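Side-chain contact in PKS_KS domain-containing protein (Photorhabdus luminescens subsp. laumondii, PDB 6SMO), which probably acts as a beta-ketoacyl synthase, condensing acyl units into a polyketide chain in the manner of the 3-oxoacyl-[acyl-carrier-protein] synthase family: residues Leu101-Met106 / Cys264-Leu269. Residues are numbered along the deposited sequence; the frame is centred on the assembly and turned at random.
Sequences LDAAEM and CGILIL
C264 sets its SG anti to the backbone N (chi1 176°), and I266 places CG1 anti to its own carbonyl carbon, beside the backbone N (chi1 -61°); these two rotations bring a sulfur and a methylene to the same methyl group, CB of A103. Both are apolar side-chain contacts: A103 CB lies 3.6 Å from C264 SG and 3.4 Å from I266 CG1. C264 and I266 stand two residues apart on strand 263-271, both with CB directed at helix 95-111, while G265 between them has no side chain. I266 also reaches past A103 along the helix, its CG1 lying 3.9 Å from A104 N and its CG2 4.1 Å from A104 CA, so its branches rest on backbone as well as on a methyl group.

The axes of the two short segments approach to 7.6 Å at an angle of 31°, and the CA atoms of A103 and I266 are 5.8 Å apart. Such proximity fits the small side chains that the helix presents here. Backbone hydrogen bonds to V37 and G35 of strand 29-37 and to A217 and A215 of strand 212-219 place the strand inside the sheet of the thiolase fold, with helix 95-111 against one face and L198 of helix 193-206 meeting L267 across the other. A104 also touches V174 and Y178 of helix 169-178.

All four touching residues are buried, and the side-chain atoms that meet are carbon and sulfur, consistent with a helix-sheet junction held by van der Waals contact and probably by exclusion of water rather than by polar pairing.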
ATOM      1  N   LEU B 101      -1.686 -18.298   4.635  1.00 38.93           N
ATOM      2  CA  LEU B 101      -2.551 -19.460   4.988  1.00 39.47           C
ATOM      3  C   LEU B 101      -2.013 -20.157   6.246  1.00 39.50           C
ATOM      4  O   LEU B 101      -2.842 -20.582   7.075  1.00 39.42           O
ATOM      5  CB  LEU B 101      -2.624 -20.437   3.808  1.00 39.80           C
ATOM      6  CG  LEU B 101      -3.887 -20.340   2.952  1.00 40.34           C
ATOM      7  CD1 LEU B 101      -3.897 -19.059   2.135  1.00 40.64           C
ATOM      8  CD2 LEU B 101      -4.022 -21.551   2.041  1.00 40.62           C
ATOM      9  N   ASP B 102      -0.687 -20.277   6.375  1.00 40.03           N
ATOM     10  CA  ASP B 102      -0.009 -20.958   7.511  1.00 40.56           C
ATOM     11  C   ASP B 102      -0.207 -20.137   8.792  1.00 40.27           C
ATOM     12  O   ASP B 102      -0.599 -20.730   9.815  1.00 40.56           O
ATOM     13  CB  ASP B 102       1.479 -21.180   7.226  1.00 41.26           C
ATOM     14  CG  ASP B 102       1.758 -22.170   6.106  1.00 41.82           C
ATOM     15  OD1 ASP B 102       0.879 -23.011   5.829  1.00 42.53           O
ATOM     16  OD2 ASP B 102       2.855 -22.090   5.518  1.00 42.29           O
ATOM     17  N   ALA B 103       0.058 -18.828   8.726  1.00 39.89           N
ATOM     18  CA  ALA B 103      -0.044 -17.876   9.859  1.00 39.80           C
ATOM     19  C   ALA B 103      -1.500 -17.772  10.329  1.00 39.68           C
ATOM     20  O   ALA B 103      -1.725 -17.761  11.556  1.00 39.60           O
ATOM     21  CB  ALA B 103       0.502 -16.528   9.453  1.00 39.58           C
ATOM     22  N   ALA B 104      -2.449 -17.697   9.389  1.00 39.67           N
ATOM     23  CA  ALA B 104      -3.905 -17.600   9.651  1.00 40.17           C
ATOM     24  C   ALA B 104      -4.382 -18.846  10.408  1.00 41.07           C
ATOM     25  O   ALA B 104      -5.165 -18.688  11.366  1.00 41.52           O
ATOM     26  CB  ALA B 104      -4.657 -17.420   8.356  1.00 39.89           C
ATOM     27  N   GLU B 105      -3.922 -20.032   9.991  1.00 41.82           N
ATOM     28  CA  GLU B 105      -4.274 -21.341  10.607  1.00 42.81           C
ATOM     29  C   GLU B 105      -3.806 -21.356  12.069  1.00 42.50           C
ATOM     30  O   GLU B 105      -4.605 -21.758  12.936  1.00 42.32           O
ATOM     31  CB  GLU B 105      -3.659 -22.493   9.807  1.00 43.32           C
ATOM     32  CG  GLU B 105      -4.108 -23.871  10.268  1.00 44.61           C
ATOM     33  CD  GLU B 105      -5.609 -24.102  10.221  1.00 45.50           C
ATOM     34  OE1 GLU B 105      -6.223 -23.780   9.184  1.00 46.15           O
ATOM     35  OE2 GLU B 105      -6.161 -24.592  11.226  1.00 47.01           O
ATOM     36  N   MET B 106      -2.566 -20.923  12.320  1.00 42.70           N
ATOM     37  CA  MET B 106      -1.942 -20.870  13.671  1.00 43.28           C
ATOM     38  C   MET B 106      -2.682 -19.855  14.551  1.00 42.56           C
ATOM     39  O   MET B 106      -2.907 -20.164  15.738  1.00 42.76           O
ATOM     40  CB  MET B 106      -0.464 -20.477  13.576  1.00 43.99           C
ATOM     41  CG  MET B 106       0.404 -21.570  12.992  1.00 45.31           C
ATOM     42  SD  MET B 106       2.083 -21.011  12.626  1.00 46.55           S
ATOM     43  CE  MET B 106       2.890 -22.593  12.387  1.00 48.00           C
ATOM     44  N   CYS B 264       5.418 -13.692   7.493  1.00 33.52           N
ATOM     45  CA  CYS B 264       4.010 -13.251   7.678  1.00 33.23           C
ATOM     46  C   CYS B 264       3.677 -13.174   9.172  1.00 32.85           C
ATOM     47  O   CYS B 264       4.129 -14.059   9.926  1.00 33.31           O
ATOM     48  CB  CYS B 264       3.043 -14.202   6.981  1.00 33.39           C
ATOM     49  SG  CYS B 264       1.299 -13.795   7.255  1.00 32.95           S
ATOM     50  N   GLY B 265       2.926 -12.142   9.566  1.00 32.35           N
ATOM     51  CA  GLY B 265       2.325 -11.996  10.905  1.00 32.12           C
ATOM     52  C   GLY B 265       0.818 -11.851  10.798  1.00 31.95           C
ATOM     53  O   GLY B 265       0.368 -11.082   9.927  1.00 31.63           O
ATOM     54  N   ILE B 266       0.064 -12.584  11.623  1.00 32.16           N
ATOM     55  CA  ILE B 266      -1.429 -12.538  11.667  1.00 32.57           C
ATOM     56  C   ILE B 266      -1.867 -12.395  13.128  1.00 33.24           C
ATOM     57  O   ILE B 266      -1.475 -13.247  13.950  1.00 33.62           O
ATOM     58  CB  ILE B 266      -2.052 -13.782  10.998  1.00 32.73           C
ATOM     59  CG1 ILE B 266      -1.679 -13.892   9.515  1.00 32.67           C
ATOM     60  CG2 ILE B 266      -3.562 -13.807  11.197  1.00 32.86           C
ATOM     61  CD1 ILE B 266      -2.265 -12.809   8.634  1.00 32.63           C
ATOM     62  N   LEU B 267      -2.642 -11.347  13.424  1.00 33.56           N
ATOM     63  CA  LEU B 267      -3.262 -11.088  14.751  1.00 34.26           C
ATOM     64  C   LEU B 267      -4.781 -11.236  14.620  1.00 34.67           C
ATOM     65  O   LEU B 267      -5.359 -10.589  13.724  1.00 34.34           O
ATOM     66  CB  LEU B 267      -2.894  -9.676  15.220  1.00 34.39           C
ATOM     67  CG  LEU B 267      -1.445  -9.468  15.659  1.00 34.60           C
ATOM     68  CD1 LEU B 267      -0.535  -9.221  14.464  1.00 34.66           C
ATOM     69  CD2 LEU B 267      -1.343  -8.312  16.643  1.00 34.67           C
ATOM     70  N   ILE B 268      -5.398 -12.056  15.477  1.00 35.29           N
ATOM     71  CA  ILE B 268      -6.881 -12.160  15.610  1.00 35.64           C
ATOM     72  C   ILE B 268      -7.342 -11.052  16.562  1.00 35.76           C
ATOM     73  O   ILE B 268      -7.261 -11.251  17.790  1.00 35.64           O
ATOM     74  CB  ILE B 268      -7.317 -13.560  16.095  1.00 36.07           C
ATOM     75  CG1 ILE B 268      -6.749 -14.681  15.220  1.00 36.35           C
ATOM     76  CG2 ILE B 268      -8.833 -13.646  16.202  1.00 36.28           C
ATOM     77  CD1 ILE B 268      -7.131 -14.596  13.756  1.00 36.22           C
ATOM     78  N   LEU B 269      -7.783  -9.920  16.003  1.00 35.88           N
ATOM     79  CA  LEU B 269      -8.383  -8.788  16.758  1.00 36.02           C
ATOM     80  C   LEU B 269      -9.886  -9.049  16.907  1.00 36.67           C
ATOM     81  O   LEU B 269     -10.499  -9.516  15.930  1.00 35.80           O
ATOM     82  CB  LEU B 269      -8.136  -7.472  16.010  1.00 35.76           C
ATOM     83  CG  LEU B 269      -6.706  -7.219  15.532  1.00 35.63           C
ATOM     84  CD1 LEU B 269      -6.596  -5.849  14.883  1.00 35.69           C
ATOM     85  CD2 LEU B 269      -5.708  -7.346  16.672  1.00 35.67           C
TER